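Side-chain contacts in AP endonuclease, family protein 2 (Mycobacterium smegmatis, PDB 5TNV), which binds a magnesium ion in a xylose isomerase-like TIM barrel and may act as an endonuclease: residues G44-K47 with D48-A51; A79-D83 with S84-E88; P233-H236 with P237-Y241. All blocks are in the same frame, centred on the assembly; numbering follows the deposited sequence.

Contact 1 of 3, residues G44-K47 with D48-A51; sequences GHIK and DAPA
D48 lies beside K47 and comes near H45 CB in a short 3-10 turn, part of the TIM-barrel loop that leads from strand 29-32 to helix 51-63. Two successive i to i+3 backbone bonds define the turn: D48 N donates to H45 O at 3.0 Å, and A49 N to I46 O. The carboxylate arm of D48 shows how an exposed side chain can be settled by its immediate neighbours. Its CB lies 3.7 Å from H45 O. CG stands anti to the carbonyl carbon (chi1 -60°), which lays the arm alongside the K47 chain, both pointing the same way. OD1 then rests 3.6 Å from K47 CG, a contact with the aliphatic part of the lysine, since NZ stays too far off for a salt bridge. OD2 passes near H45 CB and accepts from a water at 2.7 Å; the same water accepts from H45 N at 3.0 Å, tying the carboxylate to the start of the turn.

The imidazole works on the other side of K47. A chi1 of -163° swings the H45 ring beside the carbonyl carbon, and ND1 receives K47 N at 2.9 Å, almost exactly in the ring plane, while K47 CD sits over one ring face near its rim. The bond, with K47 CD over the face, helps set the rotation of the ring and occupies an amide that the turn itself does not use. Beyond the turn, K47 O and A49 O both accept from R85, and I46 O takes W54 NE1 of helix 51-63 as well as A49 N. On the buried side I46 packs on V53 and Q57 of that helix, and its CD1 lies 4.1 Å from A49 CB.

Contact 2 of 3, residues A79-D83 with S84-E88; sequences AALSD and SRIEE
D83 O is gripped twice: E87 N donates to it at 3.1 Å in the regular helical manner, and a water donates at 2.8 Å. That water also donates to E87 OE2, so the glutamate is linked through water to the first turn of its own helix, while its OE1 forms a salt bridge with R90. One residue earlier, S82 is the N-cap. Its OG, turned between the backbone N and the carbonyl carbon (chi1 67°), accepts from R85 N at 3.0 Å, and S82 O receives I86 N at 2.9 Å. The apolar counterpart is a hydrophobic staple, in which the residue before the N-cap, L81, meets the fourth residue after the N-cap, I86: L81 CB lies 3.9 Å from I86 CG1, the two side chains slanting past each other. R85, bent at chi2 and chi3, brings NH1 to the syn side of E88 OE1, tilted 30° from the carboxylate plane, in a 2.8 Å salt bridge, and its NH2 reaches the 44-51 turn. The cap thus closes the loop from strand 68-70 onto helix 83-95, with A79 packed on D122 and L126 of neighbouring helix 116-133.

Contact 3 of 3, residues P233-H236 with P237-Y241; sequences PMPH and PSEMY
H236 caps its helix with both side chain and backbone. Its ND1 accepts from S238 N at 3.0 Å, and its carbonyl O accepts from M240 N at 3.1 Å; E239 N adds a weak bond to the same oxygen. This is the N-terminus of helix 237-244 in the TIM barrel, an imidazole nitrogen serving as the N-cap acceptor. The side chain can reach forward because a chi1 of -170° turns the ring away from the backbone N of H236, though S238 N meets ND1 21° out of the plane of the imidazole. P237, the first helical residue, has no amide hydrogen to satisfy; instead its CD makes a CH-pi contact over one face of the H236 ring, 3.5 Å from the centroid. The imidazole also meets the ring of Y278. A water bridges the cap to the helix, accepting from H236 N and donating to E239 OE1.

Outward from these bonds runs a hydrophobic staple: P235, just before the cap, places CB 3.8 Å from M240 CG, their side chains at about a right angle. M240 also packs on L224 and V228, with its side chain about 10 Å from that of the magnesium ligand D223. Bends at chi2 and chi3 curl M234 across the end of M240, where M234 CG lies 3.7 Å from M240 CE.

Overall arrangement
Followed from the N terminus, the three contacts come in series, none nesting within or crossing another. Contact 1 shapes the end of the loop between strand 29-32 and helix 51-63; contact 2 closes the next such connection, from strand 68-70 to helix 83-95. These two touch: R85 reaches back to the 44-51 turn, so the first turn of helix 83-95 is joined to the loop before helix 51-63. Contact 3 follows much later, between helices 225-228 and 237-244, on the opposite side of the chain's centre, its centre about 41 Å from that of contact 1. Its M240 side chain is still about 14 Å from the magnesium ion. Each example shows a loop making its entry into a helix.

Contact 1 of 3, residues G44-K47 with D48-A51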
loop_
_atom_site.group_PDB
_atom_site.type_symbol
_atom_site.label_atom_id
_atom_site.label_comp_id
_atom_site.label_asym_id
_atom_site.label_seq_id
_atom_site.Cartn_x
_atom_site.Cartn_y
_atom_site.Cartn_z
ATOM N N GLY A 44 -5.422 -24.084 24.662
ATOM C CA GLY A 44 -5.043 -25.405 24.183
ATOM C C GLY A 44 -4.729 -25.464 22.700
ATOM O O GLY A 44 -4.557 -24.459 22.012
ATOM N N HIS A 45 -4.619 -26.684 22.156
ATOM C CA HIS A 45 -4.341 -26.904 20.777
ATOM C C HIS A 45 -5.625 -26.889 19.964
ATOM O O HIS A 45 -6.654 -27.461 20.386
ATOM C CB HIS A 45 -3.610 -28.222 20.602
ATOM C CG HIS A 45 -2.909 -28.398 19.313
ATOM N ND1 HIS A 45 -3.514 -28.454 18.082
ATOM C CD2 HIS A 45 -1.562 -28.443 19.087
ATOM C CE1 HIS A 45 -2.572 -28.588 17.179
ATOM N NE2 HIS A 45 -1.362 -28.587 17.752
ATOM N N ILE A 46 -5.612 -26.263 18.798
ATOM C CA ILE A 46 -6.792 -26.225 17.918
ATOM C C ILE A 46 -7.260 -27.637 17.569
ATOM O O ILE A 46 -8.445 -27.831 17.275
ATOM C CB ILE A 46 -6.518 -25.351 16.690
ATOM C CG1 ILE A 46 -7.799 -24.822 16.053
ATOM C CG2 ILE A 46 -5.644 -26.045 15.677
ATOM C CD1 ILE A 46 -8.626 -23.908 16.905
ATOM N N LYS A 47 -6.345 -28.622 17.550
ATOM C CA LYS A 47 -6.774 -29.986 17.207
ATOM C C LYS A 47 -7.813 -30.537 18.170
ATOM O O LYS A 47 -8.556 -31.437 17.780
ATOM C CB LYS A 47 -5.554 -30.891 17.158
ATOM C CG LYS A 47 -5.037 -31.340 18.412
ATOM C CD LYS A 47 -3.798 -32.210 18.197
ATOM C CE LYS A 47 -4.140 -33.656 17.784
ATOM N NZ LYS A 47 -2.979 -34.579 17.852
ATOM N N ASP A 48 -7.873 -30.034 19.386
ATOM C CA ASP A 48 -8.756 -30.514 20.434
ATOM C C ASP A 48 -9.982 -29.657 20.573
ATOM O O ASP A 48 -10.850 -29.928 21.440
ATOM C CB ASP A 48 -7.995 -30.581 21.766
ATOM C CG ASP A 48 -6.803 -31.514 21.724
ATOM O OD1 ASP A 48 -6.959 -32.628 21.181
ATOM O OD2 ASP A 48 -5.742 -31.140 22.236
ATOM N N ALA A 49 -10.136 -28.584 19.799
ATOM C CA ALA A 49 -11.214 -27.614 20.041
ATOM C C ALA A 49 -12.562 -28.127 19.568
ATOM O O ALA A 49 -12.636 -28.910 18.634
ATOM C CB ALA A 49 -10.872 -26.307 19.327
ATOM N N PRO A 50 -13.640 -27.645 20.155
ATOM C CA PRO A 50 -14.965 -27.983 19.622
ATOM C C PRO A 50 -15.085 -27.454 18.187
ATOM O O PRO A 50 -14.495 -26.449 17.795
ATOM C CB PRO A 50 -15.886 -27.250 20.558
ATOM C CG PRO A 50 -15.125 -26.868 21.752
ATOM C CD PRO A 50 -13.703 -26.770 21.334
ATOM N N ALA A 51 -15.909 -28.180 17.411
ATOM C CA ALA A 51 -16.057 -27.840 15.998
ATOM C C ALA A 51 -16.540 -26.387 15.859
ATOM O O ALA A 51 -16.240 -25.716 14.889
ATOM C CB ALA A 51 -16.925 -28.857 15.304
HETATM O O HOH W 1 -5.393 -29.009 23.817
#

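Contact 2 of 3, residues A79-D83 with S84-E88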
loop_
_atom_site.group_PDB
_atom_site.type_symbol
_atom_site.label_atom_id
_atom_site.label_comp_id
_atom_site.label_asym_id
_atom_site.label_seq_id
_atom_site.Cartn_x
_atom_site.Cartn_y
_atom_site.Cartn_z
ATOM N N ALA A 79 -4.273 -34.625 9.145
ATOM C CA ALA A 79 -3.637 -35.926 9.141
ATOM C C ALA A 79 -3.689 -36.600 10.515
ATOM O O ALA A 79 -3.549 -37.800 10.611
ATOM C CB ALA A 79 -2.203 -35.787 8.633
ATOM N N ALA A 80 -3.823 -35.820 11.573
ATOM C CA ALA A 80 -3.797 -36.301 12.951
ATOM C C ALA A 80 -5.175 -36.572 13.525
ATOM O O ALA A 80 -5.274 -37.234 14.537
ATOM C CB ALA A 80 -3.072 -35.306 13.858
ATOM N N LEU A 81 -6.232 -36.038 12.942
ATOM C CA LEU A 81 -7.575 -36.237 13.494
ATOM C C LEU A 81 -8.064 -37.636 13.303
ATOM O O LEU A 81 -7.777 -38.317 12.311
ATOM C CB LEU A 81 -8.574 -35.272 12.824
ATOM C CG LEU A 81 -8.423 -33.782 13.118
ATOM C CD1 LEU A 81 -9.539 -33.035 12.388
ATOM C CD2 LEU A 81 -8.436 -33.463 14.599
ATOM N N SER A 82 -8.896 -38.078 14.265
ATOM C CA SER A 82 -9.625 -39.292 14.072
ATOM C C SER A 82 -10.591 -39.122 12.912
ATOM O O SER A 82 -10.968 -38.015 12.520
ATOM C CB SER A 82 -10.443 -39.625 15.301
ATOM O OG SER A 82 -11.480 -38.665 15.505
ATOM N N ASP A 83 -11.044 -40.272 12.377
ATOM C CA ASP A 83 -12.001 -40.195 11.267
ATOM C C ASP A 83 -13.297 -39.490 11.680
ATOM O O ASP A 83 -13.874 -38.753 10.877
ATOM C CB ASP A 83 -12.295 -41.598 10.754
ATOM C CG ASP A 83 -11.109 -42.306 10.183
ATOM O OD1 ASP A 83 -10.091 -41.717 9.804
ATOM O OD2 ASP A 83 -11.217 -43.558 10.045
ATOM N N SER A 84 -13.733 -39.719 12.931
ATOM C CA SER A 84 -14.962 -39.060 13.386
ATOM C C SER A 84 -14.733 -37.571 13.539
ATOM O O SER A 84 -15.630 -36.781 13.195
ATOM C CB SER A 84 -15.476 -39.707 14.663
ATOM O OG SER A 84 -14.531 -39.521 15.701
ATOM N N ARG A 85 -13.575 -37.096 13.982
ATOM C CA ARG A 85 -13.282 -35.669 14.040
ATOM C C ARG A 85 -13.133 -35.072 12.652
ATOM O O ARG A 85 -13.513 -33.915 12.456
ATOM C CB ARG A 85 -12.079 -35.418 14.953
ATOM C CG ARG A 85 -12.405 -35.636 16.412
ATOM C CD ARG A 85 -13.088 -34.437 17.016
ATOM N NE ARG A 85 -12.135 -33.416 17.362
ATOM C CZ ARG A 85 -12.409 -32.174 17.740
ATOM N NH1 ARG A 85 -13.629 -31.710 17.711
ATOM N NH2 ARG A 85 -11.420 -31.379 18.137
ATOM N N ILE A 86 -12.628 -35.832 11.666
ATOM C CA ILE A 86 -12.633 -35.397 10.261
ATOM C C ILE A 86 -14.054 -35.096 9.839
ATOM O O ILE A 86 -14.308 -34.092 9.163
ATOM C CB ILE A 86 -11.945 -36.406 9.333
ATOM C CG1 ILE A 86 -10.432 -36.384 9.544
ATOM C CG2 ILE A 86 -12.342 -36.214 7.871
ATOM C CD1 ILE A 86 -9.697 -35.171 9.037
ATOM N N GLU A 87 -15.024 -35.965 10.168
ATOM C CA GLU A 87 -16.388 -35.697 9.768
ATOM C C GLU A 87 -16.988 -34.502 10.511
ATOM O O GLU A 87 -17.747 -33.756 9.883
ATOM C CB GLU A 87 -17.256 -36.977 9.874
ATOM C CG GLU A 87 -16.883 -38.100 8.933
ATOM C CD GLU A 87 -16.800 -37.676 7.461
ATOM O OE1 GLU A 87 -17.674 -36.862 7.067
ATOM O OE2 GLU A 87 -15.864 -38.138 6.755
ATOM N N GLU A 88 -16.624 -34.253 11.767
ATOM C CA GLU A 88 -17.025 -33.053 12.457
ATOM C C GLU A 88 -16.536 -31.814 11.686
ATOM O O GLU A 88 -17.257 -30.824 11.493
ATOM C CB GLU A 88 -16.515 -33.010 13.874
ATOM C CG GLU A 88 -17.039 -33.889 14.907
ATOM C CD GLU A 88 -16.606 -33.705 16.331
ATOM O OE1 GLU A 88 -16.033 -32.714 16.575
ATOM O OE2 GLU A 88 -16.891 -34.630 17.164
HETATM O O HOH W 2 -13.846 -39.410 8.160
#

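Contact 3 of 3, residues P233-H236 with P237-Y241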
loop_
_atom_site.group_PDB
_atom_site.type_symbol
_atom_site.label_atom_id
_atom_site.label_comp_id
_atom_site.label_asym_id
_atom_site.label_seq_id
_atom_site.Cartn_x
_atom_site.Cartn_y
_atom_site.Cartn_z
ATOM N N PRO A 233 20.808 -10.269 -3.951
ATOM C CA PRO A 233 20.564 -10.154 -5.409
ATOM C C PRO A 233 19.561 -11.168 -5.854
ATOM O O PRO A 233 19.532 -12.327 -5.366
ATOM C CB PRO A 233 21.937 -10.449 -5.990
ATOM C CG PRO A 233 22.915 -10.132 -4.950
ATOM C CD PRO A 233 22.240 -10.437 -3.627
ATOM N N MET A 234 18.711 -10.744 -6.793
ATOM C CA MET A 234 17.608 -11.611 -7.261
ATOM C C MET A 234 17.295 -11.182 -8.687
ATOM O O MET A 234 17.140 -9.971 -8.943
ATOM C CB MET A 234 16.366 -11.478 -6.377
ATOM C CG MET A 234 15.261 -12.541 -6.353
ATOM S SD MET A 234 15.915 -14.196 -6.213
ATOM C CE MET A 234 16.505 -14.058 -4.534
ATOM N N PRO A 235 17.144 -12.085 -9.654
ATOM C CA PRO A 235 16.682 -11.684 -10.994
ATOM C C PRO A 235 15.277 -11.088 -10.911
ATOM O O PRO A 235 14.503 -11.342 -9.981
ATOM C CB PRO A 235 16.668 -12.980 -11.799
ATOM C CG PRO A 235 17.641 -13.874 -11.051
ATOM C CD PRO A 235 17.400 -13.547 -9.616
ATOM N N HIS A 236 14.944 -10.287 -11.937
ATOM C CA HIS A 236 13.629 -9.684 -11.996
ATOM C C HIS A 236 12.574 -10.774 -12.022
ATOM O O HIS A 236 12.743 -11.829 -12.665
ATOM C CB HIS A 236 13.541 -8.796 -13.261
ATOM C CG HIS A 236 12.311 -7.947 -13.295
ATOM N ND1 HIS A 236 11.097 -8.451 -13.698
ATOM C CD2 HIS A 236 12.160 -6.668 -12.926
ATOM C CE1 HIS A 236 10.218 -7.458 -13.567
ATOM N NE2 HIS A 236 10.814 -6.365 -13.102
ATOM N N PRO A 237 11.431 -10.568 -11.350
ATOM C CA PRO A 237 10.421 -11.642 -11.327
ATOM C C PRO A 237 9.898 -12.013 -12.669
ATOM O O PRO A 237 9.455 -13.191 -12.812
ATOM C CB PRO A 237 9.307 -11.110 -10.404
ATOM C CG PRO A 237 9.667 -9.738 -10.096
ATOM C CD PRO A 237 11.066 -9.418 -10.539
ATOM N N SER A 238 9.892 -11.147 -13.668
ATOM C CA SER A 238 9.495 -11.517 -15.024
ATOM C C SER A 238 10.303 -12.688 -15.551
ATOM O O SER A 238 9.798 -13.618 -16.153
ATOM C CB SER A 238 9.628 -10.350 -15.981
ATOM O OG SER A 238 10.919 -9.885 -16.260
ATOM N N GLU A 239 11.598 -12.606 -15.349
ATOM C CA GLU A 239 12.545 -13.591 -15.802
ATOM C C GLU A 239 12.366 -14.888 -15.000
ATOM O O GLU A 239 12.332 -16.007 -15.534
ATOM C CB GLU A 239 13.975 -13.103 -15.702
ATOM C CG GLU A 239 15.078 -14.075 -16.003
ATOM C CD GLU A 239 16.450 -13.600 -15.660
ATOM O OE1 GLU A 239 16.709 -12.360 -15.953
ATOM O OE2 GLU A 239 17.209 -14.477 -15.140
ATOM N N MET A 240 12.248 -14.740 -13.674
ATOM C CA MET A 240 12.154 -15.946 -12.842
ATOM C C MET A 240 10.874 -16.703 -13.127
ATOM O O MET A 240 10.873 -17.932 -13.258
ATOM C CB MET A 240 12.194 -15.573 -11.356
ATOM C CG MET A 240 13.504 -14.883 -10.892
ATOM S SD MET A 240 13.736 -14.951 -9.110
ATOM C CE MET A 240 12.547 -13.757 -8.515
ATOM N N TYR A 241 9.734 -16.010 -13.203
ATOM C CA TYR A 241 8.463 -16.657 -13.469
ATOM C C TYR A 241 8.436 -17.303 -14.845
ATOM O O TYR A 241 7.909 -18.393 -14.997
ATOM C CB TYR A 241 7.304 -15.685 -13.289
ATOM C CG TYR A 241 6.742 -15.628 -11.882
ATOM C CD1 TYR A 241 6.140 -16.759 -11.325
ATOM C CD2 TYR A 241 6.763 -14.467 -11.120
ATOM C CE1 TYR A 241 5.613 -16.763 -10.064
ATOM C CE2 TYR A 241 6.227 -14.460 -9.833
ATOM C CZ TYR A 241 5.640 -15.609 -9.322
ATOM O OH TYR A 241 5.077 -15.675 -8.049
HETATM O O HOH W 3 16.909 -9.792 -13.977
#